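Local coordinates for AT27789p (Drosophila melanogaster, PDB 5UZM), which probably binds RNA, including mRNA, as the Drosophila hnRNP F/H homologue Glorund, of which this chain is the second quasi-RNA recognition motif (qRRM2), at residues V11-L16 against R79-F84. Sequence-based numbering, arbitrary orientation.
Sequences VKLRGL and RYIEIF
With CG of Arg14 trans to its own backbone N (chi1 -180°) and the chain turning at chi3, the guanidinium is carried across the strand pair to Phe84, which, with CG anti to its carbonyl carbon, brings its ring to meet it. Phe84 CE2 lies 3.7 Å from Arg14 CZ, over the centre of the guanidinium, the two planes inclined by 34°. Arginine suits this place because its flat end can cover CE2 and CZ of the ring while its N-H groups stay available: one water accepts from Arg14 NH1 and donates to Glu82 OE1, bridging opposite charges that do not touch directly. Lys12, on the same face, brings CE near Phe84 CD2 and sends its amine to a salt bridge with Glu90 of helix 88-94.

Between the strands, paired backbone bonds join Lys12 with Phe84 and Arg14 with Glu82; Lys12 N to Phe84 O measures 2.9 Å. On the other face, branched aliphatic residues fill the interior: Leu13 CD2 runs alongside Ile83 CG1 at 3.9 Å, and Leu16 CD2 meets Ile81 CD1. Gly15 follows the last pair; its phi of 100° leaves no room for a side chain beside the preceding carbonyl O and Tyr80 O, hence glycine. Its O takes a bond from Arg79 NE (3.1 Å), straight at the hydrogen and in the guanidinium plane, though NE sits above the carbonyl plane, and a second from a water shared with Tyr80 O. Strand 10-14, the middle strand of the sheet, thus pairs with 79-85, the first-with-last strand pairing of the RRM βαββαβ fold, with helix 22-28 behind: Leu13 and Leu16 pack on its Ile25, Ile81 and Ile83 on its Phe28.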
loop_
_atom_site.group_PDB
_atom_site.type_symbol
_atom_site.label_atom_id
_atom_site.label_comp_id
_atom_site.label_asym_id
_atom_site.label_seq_id
_atom_site.Cartn_x
_atom_site.Cartn_y
_atom_site.Cartn_z
ATOM N N VAL A 11 -3.384 -4.660 -1.266
ATOM C CA VAL A 11 -4.198 -3.479 -1.497
ATOM C C VAL A 11 -3.367 -2.480 -2.305
ATOM O O VAL A 11 -2.132 -2.545 -2.320
ATOM C CB VAL A 11 -4.689 -2.824 -0.194
ATOM C CG1 VAL A 11 -5.454 -3.815 0.700
ATOM C CG2 VAL A 11 -3.516 -2.194 0.563
ATOM N N LYS A 12 -4.048 -1.568 -2.994
ATOM C CA LYS A 12 -3.433 -0.454 -3.696
ATOM C C LYS A 12 -3.795 0.837 -2.981
ATOM O O LYS A 12 -4.948 1.027 -2.597
ATOM C CB LYS A 12 -3.934 -0.404 -5.159
ATOM C CG LYS A 12 -3.299 0.712 -5.981
ATOM C CD LYS A 12 -3.693 0.549 -7.457
ATOM C CE LYS A 12 -5.188 0.699 -7.676
ATOM N NZ LYS A 12 -5.580 0.520 -9.125
ATOM N N LEU A 13 -2.814 1.724 -2.789
ATOM C CA LEU A 13 -3.008 3.016 -2.134
ATOM C C LEU A 13 -2.912 4.136 -3.157
ATOM O O LEU A 13 -2.150 4.032 -4.104
ATOM C CB LEU A 13 -1.940 3.272 -1.062
ATOM C CG LEU A 13 -1.703 2.176 -0.034
ATOM C CD1 LEU A 13 -0.663 2.652 1.001
ATOM C CD2 LEU A 13 -2.962 1.719 0.661
ATOM N N ARG A 14 -3.690 5.196 -2.976
ATOM C CA ARG A 14 -3.615 6.390 -3.802
ATOM C C ARG A 14 -3.702 7.629 -2.917
ATOM O O ARG A 14 -4.330 7.614 -1.839
ATOM C CB ARG A 14 -4.753 6.385 -4.854
ATOM C CG ARG A 14 -4.767 7.574 -5.771
ATOM C CD ARG A 14 -5.892 7.371 -6.792
ATOM N NE ARG A 14 -5.799 6.050 -7.417
ATOM C CZ ARG A 14 -6.806 5.427 -8.017
ATOM N NH1 ARG A 14 -8.002 5.997 -8.076
ATOM N NH2 ARG A 14 -6.620 4.232 -8.560
ATOM N N GLY A 15 -2.994 8.680 -3.309
ATOM C CA GLY A 15 -3.037 9.930 -2.589
ATOM C C GLY A 15 -1.888 10.190 -1.646
ATOM O O GLY A 15 -1.982 11.090 -0.819
ATOM N N LEU A 16 -0.820 9.405 -1.734
ATOM C CA LEU A 16 0.254 9.489 -0.755
ATOM C C LEU A 16 0.967 10.843 -0.788
ATOM O O LEU A 16 1.110 11.457 -1.857
ATOM C CB LEU A 16 1.257 8.378 -1.021
ATOM C CG LEU A 16 0.727 6.953 -0.810
ATOM C CD1 LEU A 16 1.693 5.874 -1.335
ATOM C CD2 LEU A 16 0.478 6.750 0.694
ATOM N N ARG A 79 -2.767 14.134 4.191
ATOM C CA ARG A 79 -3.276 13.506 2.966
ATOM C C ARG A 79 -4.234 12.377 3.305
ATOM O O ARG A 79 -3.904 11.491 4.087
ATOM C CB ARG A 79 -2.160 12.903 2.095
ATOM C CG ARG A 79 -1.152 13.952 1.595
ATOM C CD ARG A 79 -1.746 14.895 0.492
ATOM N NE ARG A 79 -2.060 14.141 -0.718
ATOM C CZ ARG A 79 -2.512 14.679 -1.846
ATOM N NH1 ARG A 79 -2.770 13.910 -2.923
ATOM N NH2 ARG A 79 -2.715 15.986 -1.891
ATOM N N TYR A 80 -5.390 12.398 2.675
ATOM C CA TYR A 80 -6.336 11.301 2.762
ATOM C C TYR A 80 -5.921 10.172 1.830
ATOM O O TYR A 80 -5.652 10.397 0.634
ATOM C CB TYR A 80 -7.726 11.810 2.374
ATOM C CG TYR A 80 -8.354 12.774 3.337
ATOM C CD1 TYR A 80 -8.151 14.134 3.212
ATOM C CD2 TYR A 80 -9.152 12.314 4.378
ATOM C CE1 TYR A 80 -8.737 15.040 4.109
ATOM C CE2 TYR A 80 -9.754 13.210 5.271
ATOM C CZ TYR A 80 -9.532 14.571 5.124
ATOM O OH TYR A 80 -10.090 15.487 5.991
ATOM N N ILE A 81 -5.867 8.956 2.367
ATOM C CA ILE A 81 -5.346 7.821 1.608
ATOM C C ILE A 81 -6.520 6.959 1.147
ATOM O O ILE A 81 -7.284 6.430 1.968
ATOM C CB ILE A 81 -4.342 7.002 2.448
ATOM C CG1 ILE A 81 -3.219 7.893 3.042
ATOM C CG2 ILE A 81 -3.743 5.887 1.616
ATOM C CD1 ILE A 81 -2.482 8.786 2.029
ATOM N N GLU A 82 -6.685 6.851 -0.160
ATOM C CA GLU A 82 -7.665 5.942 -0.751
ATOM C C GLU A 82 -7.075 4.555 -0.832
ATOM O O GLU A 82 -5.922 4.391 -1.238
ATOM C CB GLU A 82 -8.072 6.425 -2.148
ATOM C CG GLU A 82 -8.505 7.891 -2.176
ATOM C CD GLU A 82 -8.593 8.405 -3.602
ATOM O OE1 GLU A 82 -9.586 8.049 -4.273
ATOM O OE2 GLU A 82 -7.650 9.109 -4.063
ATOM N N ILE A 83 -7.869 3.527 -0.519
ATOM C CA ILE A 83 -7.389 2.153 -0.457
ATOM C C ILE A 83 -8.320 1.267 -1.278
ATOM O O ILE A 83 -9.543 1.350 -1.125
ATOM C CB ILE A 83 -7.319 1.641 0.994
ATOM C CG1 ILE A 83 -6.545 2.649 1.874
ATOM C CG2 ILE A 83 -6.697 0.264 1.082
ATOM C CD1 ILE A 83 -6.573 2.260 3.340
ATOM N N PHE A 84 -7.750 0.459 -2.167
ATOM C CA PHE A 84 -8.542 -0.424 -3.029
ATOM C C PHE A 84 -8.070 -1.864 -2.938
ATOM O O PHE A 84 -6.873 -2.129 -2.826
ATOM C CB PHE A 84 -8.428 -0.015 -4.520
ATOM C CG PHE A 84 -8.664 1.422 -4.771
ATOM C CD1 PHE A 84 -9.947 1.894 -5.024
ATOM C CD2 PHE A 84 -7.612 2.346 -4.724
ATOM C CE1 PHE A 84 -10.175 3.251 -5.241
ATOM C CE2 PHE A 84 -7.842 3.696 -4.950
ATOM C CZ PHE A 84 -9.122 4.149 -5.213
HETATM O O HOH W 1 -9.378 7.645 -6.816
HETATM O O HOH W 2 -4.726 12.340 -0.999
#